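Local coordinates for protein transcobalamin-1 (Homo sapiens, PDB 4KKI) that binds vitamin B12 with femtomolar affinity, carries it as a secreted transport protein and protects it from the acid of the stomach, at residues A[403-408]-A[427-432]; A[357-362]-A[413-418]; A[121-126]-A[152-157]; A[94-99]-A[148-153]; A[137-142]-A[173-178]. All blocks are in the same frame, centred on the assembly; numbering follows the deposited sequence.

Contacts 1 and 2 belong to the C-terminal beta domain, contacts 3, 4 and 5 to the N-terminal alpha domain, and residues of both bind cyanocobalamin. Contacts 1 and 2 touch, with L404 CD1 3.5 Å from A415 N and V428 CG2 3.6 Å from F358 CE1. Contacts 3 and 4 share helix 144-156, and their centres are about 6 Å apart. The centres of contacts 1 and 4 are about 30 Å apart. Contact 5 comes nearer to the beta domain, its nearest atoms about 7 Å from contact 1. E403, L404 and T142 bind the ligand, E94 and L149 bring contact 4 to it, and the L122 side chain of contact 3 stays about 10 Å off.

Contact 1 of 5, residues A[403-408]-A[427-432]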
# COMPACT_ATOMS: atom_id res chain seq x y z
N GLU A 403 11.23 -10.93 -8.60
CA GLU A 403 11.20 -9.52 -8.98
C GLU A 403 11.02 -9.37 -10.49
O GLU A 403 11.64 -10.08 -11.28
CB GLU A 403 12.49 -8.83 -8.54
CG GLU A 403 12.54 -7.34 -8.79
CD GLU A 403 13.89 -6.74 -8.46
OE1 GLU A 403 13.98 -5.51 -8.29
OE2 GLU A 403 14.88 -7.51 -8.37
N LEU A 404 10.16 -8.43 -10.89
CA LEU A 404 9.91 -8.19 -12.30
C LEU A 404 10.73 -6.99 -12.79
O LEU A 404 10.70 -5.92 -12.18
CB LEU A 404 8.42 -7.93 -12.54
CG LEU A 404 7.45 -8.94 -11.91
CD1 LEU A 404 6.02 -8.59 -12.29
CD2 LEU A 404 7.79 -10.37 -12.31
N LEU A 405 11.46 -7.18 -13.88
CA LEU A 405 12.33 -6.12 -14.39
C LEU A 405 12.23 -5.95 -15.90
O LEU A 405 11.89 -6.88 -16.64
CB LEU A 405 13.79 -6.38 -14.01
CG LEU A 405 14.14 -6.49 -12.53
CD1 LEU A 405 14.12 -7.95 -12.10
CD2 LEU A 405 15.49 -5.86 -12.22
N SER A 406 12.52 -4.74 -16.36
CA SER A 406 12.63 -4.46 -17.78
C SER A 406 13.88 -3.62 -18.03
O SER A 406 13.96 -2.48 -17.58
CB SER A 406 11.40 -3.72 -18.29
OG SER A 406 11.53 -3.38 -19.66
N GLY A 407 14.85 -4.20 -18.73
CA GLY A 407 16.10 -3.51 -18.98
C GLY A 407 16.89 -3.31 -17.70
O GLY A 407 17.60 -2.32 -17.55
N GLY A 408 16.76 -4.26 -16.78
CA GLY A 408 17.49 -4.22 -15.53
C GLY A 408 16.88 -3.33 -14.47
O GLY A 408 17.43 -3.18 -13.39
N GLU A 427 12.51 -9.52 -17.53
CA GLU A 427 13.18 -10.46 -16.65
C GLU A 427 12.41 -10.70 -15.36
O GLU A 427 11.91 -9.75 -14.75
CB GLU A 427 14.59 -9.98 -16.34
CG GLU A 427 15.37 -10.88 -15.40
CD GLU A 427 16.76 -10.34 -15.10
OE1 GLU A 427 17.19 -9.40 -15.80
OE2 GLU A 427 17.41 -10.85 -14.17
N VAL A 428 12.31 -11.96 -14.96
CA VAL A 428 11.80 -12.30 -13.64
C VAL A 428 12.97 -12.85 -12.83
O VAL A 428 13.54 -13.88 -13.17
CB VAL A 428 10.67 -13.33 -13.71
CG1 VAL A 428 10.04 -13.49 -12.34
CG2 VAL A 428 9.63 -12.91 -14.73
N ARG A 429 13.31 -12.15 -11.75
CA ARG A 429 14.54 -12.42 -11.01
C ARG A 429 14.29 -12.88 -9.57
O ARG A 429 13.51 -12.29 -8.84
CB ARG A 429 15.42 -11.16 -11.01
CG ARG A 429 16.69 -11.26 -10.19
CD ARG A 429 17.47 -9.95 -10.24
NE ARG A 429 17.73 -9.52 -11.62
CZ ARG A 429 18.31 -8.37 -11.95
NH1 ARG A 429 18.70 -7.52 -11.01
NH2 ARG A 429 18.51 -8.07 -13.22
N TRP A 430 14.98 -13.95 -9.18
CA TRP A 430 14.95 -14.43 -7.80
C TRP A 430 15.76 -13.49 -6.92
O TRP A 430 16.97 -13.36 -7.10
CB TRP A 430 15.51 -15.85 -7.74
CG TRP A 430 15.51 -16.45 -6.38
CD1 TRP A 430 16.60 -16.69 -5.59
CD2 TRP A 430 14.37 -16.91 -5.64
NE1 TRP A 430 16.21 -17.26 -4.40
CE2 TRP A 430 14.85 -17.41 -4.41
CE3 TRP A 430 13.00 -16.94 -5.90
CZ2 TRP A 430 14.00 -17.93 -3.44
CZ3 TRP A 430 12.16 -17.47 -4.94
CH2 TRP A 430 12.66 -17.95 -3.72
N SER A 431 15.10 -12.82 -5.97
CA SER A 431 15.75 -11.76 -5.22
C SER A 431 15.50 -11.81 -3.71
O SER A 431 14.60 -12.51 -3.24
CB SER A 431 15.32 -10.39 -5.75
OG SER A 431 15.49 -10.32 -7.16
N LYS A 432 16.31 -11.07 -2.96
CA LYS A 432 16.18 -10.99 -1.51
C LYS A 432 15.74 -9.59 -1.11
O LYS A 432 15.79 -8.66 -1.92
CB LYS A 432 17.52 -11.30 -0.84
CG LYS A 432 18.34 -12.40 -1.50
CD LYS A 432 17.72 -13.77 -1.30
CE LYS A 432 18.67 -14.88 -1.74
NZ LYS A 432 19.10 -14.72 -3.15
O HOH W 1 19.65 -5.25 -12.26
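E403 and R429 form an antiparallel hydrogen-bonded pair. E403 N gives its hydrogen to R429 O at 2.7 Å, and R429 N returns one to E403 O. L405 pairs with E427 in the same way, with L405 N 2.8 Å from E427 O. Between these pairs, L404 and V428 are a non-hydrogen-bonded pair. Their side chains lie side by side and point the same way, with L404 CD2 3.8 Å from V428 CG1.

The side chains of E403, L405, E427 and R429 share the other face. L405 crosses R429 at about a right angle. Its CD1 rests 3.6 Å from R429 CB, and its CD2 sits over one face of the guanidinium, offset toward the rim. R429 grips E427 side-on, NE to OE2 at 2.9 Å and NH2 to OE1 at 3.2 Å. Both nitrogens come from above the carboxylate plane, so the two flat groups are not coplanar. The clasp limits rotation of the guanidinium under L405. R341 makes a second salt bridge to E427 OE2. Water 1 takes a hydrogen bond from R429 NH1 and gives one to G408 O.

E403 is extended, its CG anti to the backbone N (chi1 -176°). This carries OE2 to S431 OG, which donates at 3.1 Å on its anti side, somewhat out of the carboxylate plane. L404 N binds cyanocobalamin, and the E403 side chain lies close to it. L404 and V428 pack on F358 of helix 358-368. This is a regular antiparallel strand pair in the mixed sheet of the beta domain, with one strand lining the cobalamin site.

Contact 2 of 5, residues A[357-362]-A[413-418]; sequences VFLSVM and QGAGSY
F358 N and L359 N, at the start of helix 358-368, both find acceptors in loop 413-418. F358 N donates to Y418 O at 2.8 Å. L359 N donates to A415 O at 2.6 Å. F358 N is also 3.2 Å from A415 O, but the angle is too poor for a bond. Y418 O takes a further CA-H...O contact from V357 CA. Within the loop, G414 O accepts from both S417 N and Y418 N, which closes the turn. Y418 OH bonds to E424 OE1.

V357 holds the N-cap position and has no polar side-chain atom to cap the helix. Its CG1 lies 3.5 Å from G416 O, and its CG2 lies 3.6 Å from A415 O. An alanine in its place would remove both methyls and would probably leave a gap beside the G416 carbonyl and the S417 backbone, where CG1 now packs.

A415 CB is the apolar centre of the contact. F358 CD1 approaches it to 3.8 Å, while L359 CB and M362 SD also pack on it. With CG anti to the backbone N (chi1 -167°), the F358 ring leads away from the loop, toward L426. Y418 CD2 meets its edge. Q413 and G414 touch cyanocobalamin. On the helix side, the loop carbonyls satisfy two first-turn amides that have no acceptor a turn earlier.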
# COMPACT_ATOMS: atom_id res chain seq x y z
N VAL A 357 0.23 -7.93 -21.83
CA VAL A 357 0.87 -7.61 -20.56
C VAL A 357 2.03 -8.56 -20.26
O VAL A 357 2.21 -9.58 -20.94
CB VAL A 357 -0.13 -7.62 -19.38
CG1 VAL A 357 -1.17 -6.53 -19.58
CG2 VAL A 357 -0.78 -8.99 -19.24
N PHE A 358 2.81 -8.21 -19.25
CA PHE A 358 3.96 -8.99 -18.81
C PHE A 358 3.57 -10.45 -18.53
O PHE A 358 4.34 -11.37 -18.80
CB PHE A 358 4.57 -8.35 -17.57
CG PHE A 358 5.94 -8.86 -17.20
CD1 PHE A 358 6.09 -10.08 -16.56
CD2 PHE A 358 7.07 -8.11 -17.47
CE1 PHE A 358 7.34 -10.55 -16.21
CE2 PHE A 358 8.33 -8.57 -17.12
CZ PHE A 358 8.46 -9.79 -16.49
N LEU A 359 2.37 -10.64 -17.99
CA LEU A 359 1.88 -11.98 -17.66
C LEU A 359 1.68 -12.84 -18.91
O LEU A 359 1.93 -14.05 -18.89
CB LEU A 359 0.57 -11.90 -16.87
CG LEU A 359 -0.02 -13.23 -16.37
CD1 LEU A 359 0.95 -13.93 -15.44
CD2 LEU A 359 -1.35 -12.99 -15.68
N SER A 360 1.22 -12.21 -19.99
CA SER A 360 1.01 -12.92 -21.25
C SER A 360 2.32 -13.48 -21.78
O SER A 360 2.36 -14.58 -22.33
CB SER A 360 0.36 -11.99 -22.28
OG SER A 360 -0.89 -11.51 -21.82
N VAL A 361 3.40 -12.72 -21.60
CA VAL A 361 4.73 -13.16 -21.99
C VAL A 361 5.12 -14.42 -21.22
O VAL A 361 5.60 -15.39 -21.80
CB VAL A 361 5.78 -12.06 -21.74
CG1 VAL A 361 7.19 -12.61 -21.88
CG2 VAL A 361 5.55 -10.89 -22.68
N MET A 362 4.89 -14.39 -19.91
CA MET A 362 5.20 -15.52 -19.04
C MET A 362 4.44 -16.77 -19.46
O MET A 362 4.99 -17.87 -19.47
CB MET A 362 4.89 -15.18 -17.58
CG MET A 362 5.70 -14.01 -17.03
SD MET A 362 5.36 -13.69 -15.29
CE MET A 362 5.81 -15.26 -14.56
N GLN A 413 4.66 -1.92 -11.90
CA GLN A 413 3.38 -2.59 -12.05
C GLN A 413 3.55 -4.10 -11.95
O GLN A 413 4.66 -4.62 -12.07
CB GLN A 413 2.75 -2.25 -13.39
CG GLN A 413 2.47 -0.77 -13.61
CD GLN A 413 1.92 -0.49 -14.99
OE1 GLN A 413 0.70 -0.51 -15.20
NE2 GLN A 413 2.80 -0.22 -15.94
N GLY A 414 2.44 -4.81 -11.75
CA GLY A 414 2.46 -6.26 -11.73
C GLY A 414 2.45 -6.86 -13.12
O GLY A 414 2.22 -6.16 -14.11
N ALA A 415 2.71 -8.16 -13.19
CA ALA A 415 2.75 -8.89 -14.45
C ALA A 415 1.44 -8.78 -15.22
O ALA A 415 1.43 -8.77 -16.45
CB ALA A 415 3.10 -10.35 -14.20
N GLY A 416 0.33 -8.70 -14.49
CA GLY A 416 -0.99 -8.62 -15.10
C GLY A 416 -1.34 -7.26 -15.68
O GLY A 416 -2.34 -7.12 -16.38
N SER A 417 -0.53 -6.24 -15.39
CA SER A 417 -0.86 -4.88 -15.81
C SER A 417 0.20 -4.21 -16.68
O SER A 417 -0.11 -3.31 -17.46
CB SER A 417 -1.16 -4.01 -14.58
OG SER A 417 -2.28 -4.52 -13.87
N TYR A 418 1.46 -4.63 -16.54
CA TYR A 418 2.54 -3.99 -17.27
C TYR A 418 2.49 -4.28 -18.77
O TYR A 418 2.75 -5.41 -19.19
CB TYR A 418 3.90 -4.39 -16.70
CG TYR A 418 5.06 -3.66 -17.35
CD1 TYR A 418 5.42 -2.39 -16.94
CD2 TYR A 418 5.78 -4.25 -18.38
CE1 TYR A 418 6.48 -1.72 -17.53
CE2 TYR A 418 6.84 -3.58 -18.98
CZ TYR A 418 7.18 -2.32 -18.55
OH TYR A 418 8.23 -1.65 -19.14

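Contact 3 of 5, residues A[121-126]-A[152-157]; sequences KLENKF and LALCLF
L154 carries this contact, reaching from helix 144-156 to L122, E123 and F126 of helix 118-135. The tight part lies around its CD2. That methyl is 3.6 Å from E123 CG and 3.7 Å from L122 CD2. L122 CD2 also reaches A153 CB at 3.7 Å, so a single branch of L122 touches two neighbours in turn. The L122 and L154 side chains cross obliquely. In L122, chi1 of -178° puts CG anti to the backbone N and swings it toward the other helix, and chi2 then turns CD2 onto A153 and L154.

The other branch of L154 packs less closely. Its CD1 is 4.1 Å from F126 CD2 and meets the ring at an oblique angle. On the solvent side, E123 offers only its aliphatic part to L154, and its carboxylate OE2 accepts a hydrogen bond from N160 N. An alanine at L154 would remove both methyl branches, and is likely to open a gap between L122 and F126 and leave E123 CG without its apolar partner.

The segments are antiparallel in sense, at 144°, with their axes 10.5 Å apart. This spacing is bridged wholly by side chains. L122 also packs on I99 of helix 92-102, and F126 on L147 and V151 of helix 144-156. On another side of helix 144-156, C155 is joined by a disulfide to C197 of helix 185-203. The contact thus ties helix 118-135 into the alpha6-alpha6 barrel.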
# COMPACT_ATOMS: atom_id res chain seq x y z
N LYS A 121 -8.46 -8.26 18.59
CA LYS A 121 -7.88 -9.22 17.65
C LYS A 121 -6.64 -8.64 16.98
O LYS A 121 -5.67 -9.35 16.72
CB LYS A 121 -8.90 -9.66 16.61
CG LYS A 121 -9.95 -10.63 17.14
CD LYS A 121 -9.33 -11.96 17.53
CE LYS A 121 -10.33 -12.86 18.24
NZ LYS A 121 -11.55 -13.10 17.44
N LEU A 122 -6.69 -7.34 16.70
CA LEU A 122 -5.56 -6.65 16.08
C LEU A 122 -4.36 -6.62 17.03
O LEU A 122 -3.22 -6.73 16.59
CB LEU A 122 -5.95 -5.23 15.66
CG LEU A 122 -4.86 -4.44 14.95
CD1 LEU A 122 -4.40 -5.16 13.70
CD2 LEU A 122 -5.33 -3.04 14.62
N GLU A 123 -4.63 -6.46 18.32
CA GLU A 123 -3.57 -6.47 19.32
C GLU A 123 -2.83 -7.80 19.33
O GLU A 123 -1.60 -7.84 19.46
CB GLU A 123 -4.14 -6.18 20.71
CG GLU A 123 -4.72 -4.79 20.86
CD GLU A 123 -5.46 -4.59 22.18
OE1 GLU A 123 -5.44 -5.52 23.01
OE2 GLU A 123 -6.05 -3.51 22.37
N ASN A 124 -3.58 -8.89 19.19
CA ASN A 124 -2.98 -10.22 19.15
C ASN A 124 -2.19 -10.45 17.86
O ASN A 124 -1.07 -10.95 17.89
CB ASN A 124 -4.05 -11.30 19.32
CG ASN A 124 -4.78 -11.20 20.65
OD1 ASN A 124 -4.23 -10.69 21.62
ND2 ASN A 124 -6.01 -11.69 20.69
N LYS A 125 -2.78 -10.06 16.73
CA LYS A 125 -2.12 -10.22 15.44
C LYS A 125 -0.85 -9.37 15.37
O LYS A 125 0.16 -9.79 14.82
CB LYS A 125 -3.06 -9.87 14.29
CG LYS A 125 -4.19 -10.88 14.09
CD LYS A 125 -5.03 -10.54 12.88
CE LYS A 125 -6.19 -11.51 12.72
NZ LYS A 125 -5.71 -12.91 12.52
N PHE A 126 -0.92 -8.17 15.94
CA PHE A 126 0.24 -7.28 15.98
C PHE A 126 1.33 -7.87 16.86
O PHE A 126 2.52 -7.78 16.54
CB PHE A 126 -0.16 -5.89 16.47
CG PHE A 126 1.01 -4.98 16.73
CD1 PHE A 126 1.77 -4.48 15.69
CD2 PHE A 126 1.35 -4.63 18.03
CE1 PHE A 126 2.84 -3.65 15.93
CE2 PHE A 126 2.42 -3.79 18.28
CZ PHE A 126 3.17 -3.30 17.23
N LEU A 152 -0.91 2.29 13.61
CA LEU A 152 -1.80 3.39 13.26
C LEU A 152 -3.23 3.14 13.72
O LEU A 152 -3.85 3.99 14.35
CB LEU A 152 -1.76 3.64 11.74
CG LEU A 152 -2.69 4.72 11.18
CD1 LEU A 152 -2.42 6.07 11.83
CD2 LEU A 152 -2.55 4.81 9.67
N ALA A 153 -3.74 1.95 13.39
CA ALA A 153 -5.10 1.58 13.75
C ALA A 153 -5.29 1.47 15.26
O ALA A 153 -6.28 1.98 15.81
CB ALA A 153 -5.49 0.27 13.07
N LEU A 154 -4.35 0.82 15.94
CA LEU A 154 -4.40 0.68 17.39
C LEU A 154 -4.33 2.04 18.08
O LEU A 154 -4.98 2.26 19.11
CB LEU A 154 -3.27 -0.22 17.89
CG LEU A 154 -3.36 -1.70 17.51
CD1 LEU A 154 -2.08 -2.43 17.89
CD2 LEU A 154 -4.57 -2.34 18.16
N CYS A 155 -3.53 2.94 17.52
CA CYS A 155 -3.38 4.29 18.05
C CYS A 155 -4.64 5.13 17.88
O CYS A 155 -5.10 5.78 18.81
CB CYS A 155 -2.19 4.99 17.39
SG CYS A 155 -2.06 6.74 17.77
N LEU A 156 -5.21 5.11 16.67
CA LEU A 156 -6.40 5.89 16.36
C LEU A 156 -7.64 5.44 17.12
O LEU A 156 -8.56 6.23 17.34
CB LEU A 156 -6.69 5.85 14.86
CG LEU A 156 -5.77 6.67 13.95
CD1 LEU A 156 -6.05 6.36 12.48
CD2 LEU A 156 -5.96 8.15 14.23
N PHE A 157 -7.67 4.17 17.52
CA PHE A 157 -8.87 3.62 18.17
C PHE A 157 -8.61 3.18 19.60
O PHE A 157 -9.33 2.33 20.13
CB PHE A 157 -9.45 2.48 17.32
CG PHE A 157 -9.96 2.94 15.98
CD1 PHE A 157 -9.10 3.04 14.90
CD2 PHE A 157 -11.29 3.27 15.81
CE1 PHE A 157 -9.56 3.47 13.67
CE2 PHE A 157 -11.76 3.70 14.58
CZ PHE A 157 -10.89 3.80 13.51

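Contact 4 of 5, residues A[94-99]-A[148-153]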
# COMPACT_ATOMS: atom_id res chain seq x y z
N GLU A 94 -4.40 -6.49 7.15
CA GLU A 94 -5.74 -6.60 6.57
C GLU A 94 -6.80 -6.23 7.60
O GLU A 94 -7.77 -5.54 7.28
CB GLU A 94 -6.00 -8.01 6.05
CG GLU A 94 -5.29 -8.33 4.74
CD GLU A 94 -5.50 -9.77 4.31
OE1 GLU A 94 -5.84 -10.61 5.18
OE2 GLU A 94 -5.31 -10.07 3.12
N LEU A 95 -6.60 -6.68 8.83
CA LEU A 95 -7.52 -6.37 9.91
C LEU A 95 -7.43 -4.89 10.28
O LEU A 95 -8.44 -4.26 10.60
CB LEU A 95 -7.22 -7.24 11.14
CG LEU A 95 -8.11 -7.00 12.35
CD1 LEU A 95 -9.58 -7.13 11.97
CD2 LEU A 95 -7.77 -7.96 13.48
N ALA A 96 -6.22 -4.35 10.23
CA ALA A 96 -6.00 -2.93 10.49
C ALA A 96 -6.81 -2.07 9.52
O ALA A 96 -7.47 -1.12 9.93
CB ALA A 96 -4.52 -2.59 10.40
N LEU A 97 -6.76 -2.41 8.23
CA LEU A 97 -7.52 -1.67 7.22
C LEU A 97 -9.02 -1.80 7.45
O LEU A 97 -9.77 -0.86 7.21
CB LEU A 97 -7.15 -2.15 5.82
CG LEU A 97 -5.82 -1.66 5.25
CD1 LEU A 97 -5.55 -2.31 3.90
CD2 LEU A 97 -5.79 -0.15 5.14
N ILE A 98 -9.45 -2.98 7.89
CA ILE A 98 -10.86 -3.21 8.18
C ILE A 98 -11.33 -2.27 9.27
O ILE A 98 -12.36 -1.61 9.14
CB ILE A 98 -11.12 -4.67 8.59
CG1 ILE A 98 -10.99 -5.59 7.37
CG2 ILE A 98 -12.51 -4.82 9.19
CD1 ILE A 98 -11.19 -7.05 7.68
N ILE A 99 -10.56 -2.20 10.35
CA ILE A 99 -10.88 -1.33 11.47
C ILE A 99 -10.89 0.14 11.03
O ILE A 99 -11.79 0.89 11.41
CB ILE A 99 -9.89 -1.53 12.64
CG1 ILE A 99 -9.98 -2.98 13.15
CG2 ILE A 99 -10.16 -0.54 13.75
CD1 ILE A 99 -9.00 -3.31 14.26
N SER A 148 3.07 -0.87 10.38
CA SER A 148 2.75 0.54 10.54
C SER A 148 1.24 0.73 10.54
O SER A 148 0.70 1.51 11.32
CB SER A 148 3.38 1.37 9.43
OG SER A 148 4.78 1.21 9.40
N LEU A 149 0.56 0.00 9.65
CA LEU A 149 -0.89 -0.01 9.63
C LEU A 149 -1.44 -0.46 10.98
O LEU A 149 -2.43 0.09 11.47
CB LEU A 149 -1.41 -0.92 8.51
CG LEU A 149 -1.41 -0.38 7.08
CD1 LEU A 149 -1.80 -1.47 6.09
CD2 LEU A 149 -2.35 0.80 6.97
N ASP A 150 -0.79 -1.45 11.58
CA ASP A 150 -1.21 -1.98 12.87
C ASP A 150 -1.14 -0.93 13.97
O ASP A 150 -2.11 -0.70 14.69
CB ASP A 150 -0.36 -3.19 13.27
CG ASP A 150 -0.53 -4.35 12.31
OD1 ASP A 150 -1.58 -4.44 11.65
OD2 ASP A 150 0.41 -5.17 12.20
N VAL A 151 0.02 -0.30 14.10
CA VAL A 151 0.22 0.74 15.10
C VAL A 151 -0.74 1.91 14.87
O VAL A 151 -1.32 2.44 15.82
CB VAL A 151 1.68 1.25 15.11
CG1 VAL A 151 1.84 2.40 16.09
CG2 VAL A 151 2.63 0.11 15.45
N LEU A 152 -0.91 2.29 13.61
CA LEU A 152 -1.80 3.39 13.26
C LEU A 152 -3.23 3.14 13.72
O LEU A 152 -3.85 3.99 14.35
CB LEU A 152 -1.76 3.64 11.74
CG LEU A 152 -2.69 4.72 11.18
CD1 LEU A 152 -2.42 6.07 11.83
CD2 LEU A 152 -2.55 4.81 9.67
N ALA A 153 -3.74 1.95 13.39
CA ALA A 153 -5.10 1.58 13.75
C ALA A 153 -5.29 1.47 15.26
O ALA A 153 -6.28 1.98 15.81
CB ALA A 153 -5.49 0.27 13.07
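Two helices of the alpha6-alpha6 barrel, 92-102 and 144-156, run side by side here in the same sense; the axes of their short segments are 34° apart in direction and 8.5 Å from each other. A96 allows this close approach. Its methyl CB sits 3.6 Å from the backbone L149 O and 4.0 Å from L149 CB. A153 CB comes in from the next turn, 4.0 Å from A96 CB. The two alanines thus meet methyl to methyl.

Next to the alanines L97 and L149 meet at a slant, with L97 CD2 4.0 Å from L149 CD2. In both leucines CG is anti to the carbonyl carbon (chi1 -76° and -79°), and the two chains reach each other. L97 also packs on V55 and L59 of helix 55-63. The side chain of L149 lies about 4 Å from the bound cyanocobalamin.

D150 is the one charged side chain in the contact. Its OD1 lies 3.7 Å from A96 CB, while OD2 accepts a hydrogen bond from S92 OG. That bond is a second link between the two helices. The chemistry is otherwise apolar: small side chains set the helix spacing, and one buried carboxylate is held by a serine hydroxyl.

Contact 5 of 5, residues A[137-142]-A[173-178]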
# COMPACT_ATOMS: atom_id res chain seq x y z
N ASN A 137 14.83 -13.60 13.38
CA ASN A 137 15.91 -12.67 13.00
C ASN A 137 15.43 -11.28 12.58
O ASN A 137 16.10 -10.59 11.81
CB ASN A 137 16.78 -13.31 11.91
CG ASN A 137 18.17 -12.69 11.83
OD1 ASN A 137 18.73 -12.25 12.84
ND2 ASN A 137 18.74 -12.68 10.63
N GLY A 138 14.27 -10.87 13.09
CA GLY A 138 13.75 -9.54 12.86
C GLY A 138 12.75 -9.42 11.73
O GLY A 138 12.28 -8.33 11.42
N THR A 139 12.41 -10.55 11.10
CA THR A 139 11.42 -10.55 10.02
C THR A 139 10.02 -10.79 10.58
O THR A 139 9.77 -11.80 11.23
CB THR A 139 11.74 -11.61 8.95
OG1 THR A 139 13.08 -11.44 8.49
CG2 THR A 139 10.79 -11.49 7.78
N PRO A 140 9.09 -9.85 10.32
CA PRO A 140 7.71 -10.02 10.77
C PRO A 140 6.98 -11.08 9.95
O PRO A 140 7.56 -11.62 9.00
CB PRO A 140 7.09 -8.64 10.53
CG PRO A 140 7.90 -8.07 9.42
CD PRO A 140 9.30 -8.57 9.63
N LEU A 141 5.75 -11.38 10.33
CA LEU A 141 4.93 -12.32 9.57
C LEU A 141 4.64 -11.76 8.19
O LEU A 141 4.63 -12.50 7.20
CB LEU A 141 3.62 -12.61 10.31
CG LEU A 141 3.72 -13.52 11.53
CD1 LEU A 141 2.39 -13.58 12.28
CD2 LEU A 141 4.16 -14.91 11.11
N THR A 142 4.43 -10.45 8.12
CA THR A 142 4.18 -9.78 6.86
C THR A 142 5.30 -8.79 6.52
O THR A 142 6.30 -9.16 5.90
CB THR A 142 2.83 -9.04 6.87
OG1 THR A 142 2.82 -8.06 7.91
CG2 THR A 142 1.69 -10.03 7.11
N GLU A 173 16.79 2.76 10.65
CA GLU A 173 17.89 1.97 10.10
C GLU A 173 17.53 0.49 10.01
O GLU A 173 18.30 -0.32 9.49
CB GLU A 173 19.17 2.17 10.91
CG GLU A 173 19.66 3.61 10.94
CD GLU A 173 19.96 4.17 9.55
OE1 GLU A 173 20.42 3.39 8.68
OE2 GLU A 173 19.73 5.38 9.33
N ASN A 174 16.35 0.13 10.51
CA ASN A 174 15.87 -1.25 10.44
C ASN A 174 15.76 -1.73 9.00
O ASN A 174 15.29 -0.99 8.13
CB ASN A 174 14.52 -1.39 11.14
CG ASN A 174 14.08 -2.84 11.29
OD1 ASN A 174 13.61 -3.46 10.34
ND2 ASN A 174 14.24 -3.38 12.49
N LYS A 175 16.19 -2.96 8.76
CA LYS A 175 16.27 -3.51 7.41
C LYS A 175 14.91 -3.58 6.71
O LYS A 175 14.84 -3.55 5.48
CB LYS A 175 16.92 -4.89 7.44
CG LYS A 175 16.18 -5.90 8.31
CD LYS A 175 16.84 -7.28 8.25
CE LYS A 175 16.07 -8.29 9.08
NZ LYS A 175 16.68 -9.65 9.01
N ASN A 176 13.84 -3.68 7.49
CA ASN A 176 12.51 -3.86 6.94
C ASN A 176 11.96 -2.64 6.21
O ASN A 176 10.88 -2.69 5.61
CB ASN A 176 11.53 -4.32 8.02
CG ASN A 176 11.82 -5.72 8.50
OD1 ASN A 176 11.48 -6.70 7.84
ND2 ASN A 176 12.45 -5.83 9.67
N TYR A 177 12.69 -1.53 6.27
CA TYR A 177 12.32 -0.33 5.54
C TYR A 177 12.85 -0.40 4.11
O TYR A 177 12.54 0.45 3.28
CB TYR A 177 12.88 0.91 6.23
CG TYR A 177 12.10 1.38 7.43
CD1 TYR A 177 10.85 1.97 7.29
CD2 TYR A 177 12.62 1.24 8.72
CE1 TYR A 177 10.14 2.41 8.39
CE2 TYR A 177 11.91 1.68 9.82
CZ TYR A 177 10.67 2.26 9.65
OH TYR A 177 9.97 2.69 10.76
N TYR A 178 13.66 -1.42 3.83
CA TYR A 178 14.34 -1.53 2.55
C TYR A 178 14.06 -2.85 1.84
O TYR A 178 14.06 -3.92 2.46
CB TYR A 178 15.85 -1.36 2.74
CG TYR A 178 16.23 -0.11 3.49
CD1 TYR A 178 16.31 -0.10 4.88
CD2 TYR A 178 16.51 1.07 2.82
CE1 TYR A 178 16.66 1.04 5.57
CE2 TYR A 178 16.86 2.23 3.50
CZ TYR A 178 16.93 2.20 4.88
OH TYR A 178 17.27 3.34 5.57
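The flat amide of N176 meets loop 137-142 with its two polar ends. ND2 donates to G138 O at 3.1 Å, with the acceptor tilted 20° from the amide plane. OD1 lies 3.4 Å from P140 CD, the proline ring coming from the opposite direction. ND2 makes a second bond, to N174 OD1 at 2.7 Å, on a lone pair in the carbonyl plane. N174 OD1 also accepts from N176 N, which makes an Asx turn at the start of the 3-10 segment 175-177. Two bonds on ND2 fix the rotation of the N176 amide.

The contact joins two loops of the alpha domain, one leading into helix 144-156 and the other into strand 178-179. T142, in the first loop, binds cyanocobalamin through its backbone O. R399, from the beta domain, packs on T139, K175 and N176.

G138 has a positive phi, at which a CB would be jammed against the carbonyl O of N137. K175 has its CG between the backbone N and the carbonyl carbon (chi1 59°) and is extended beyond that. Past G138, K175 NZ donates to N137 O at 3.0 Å, tilted 30° from that carbonyl plane.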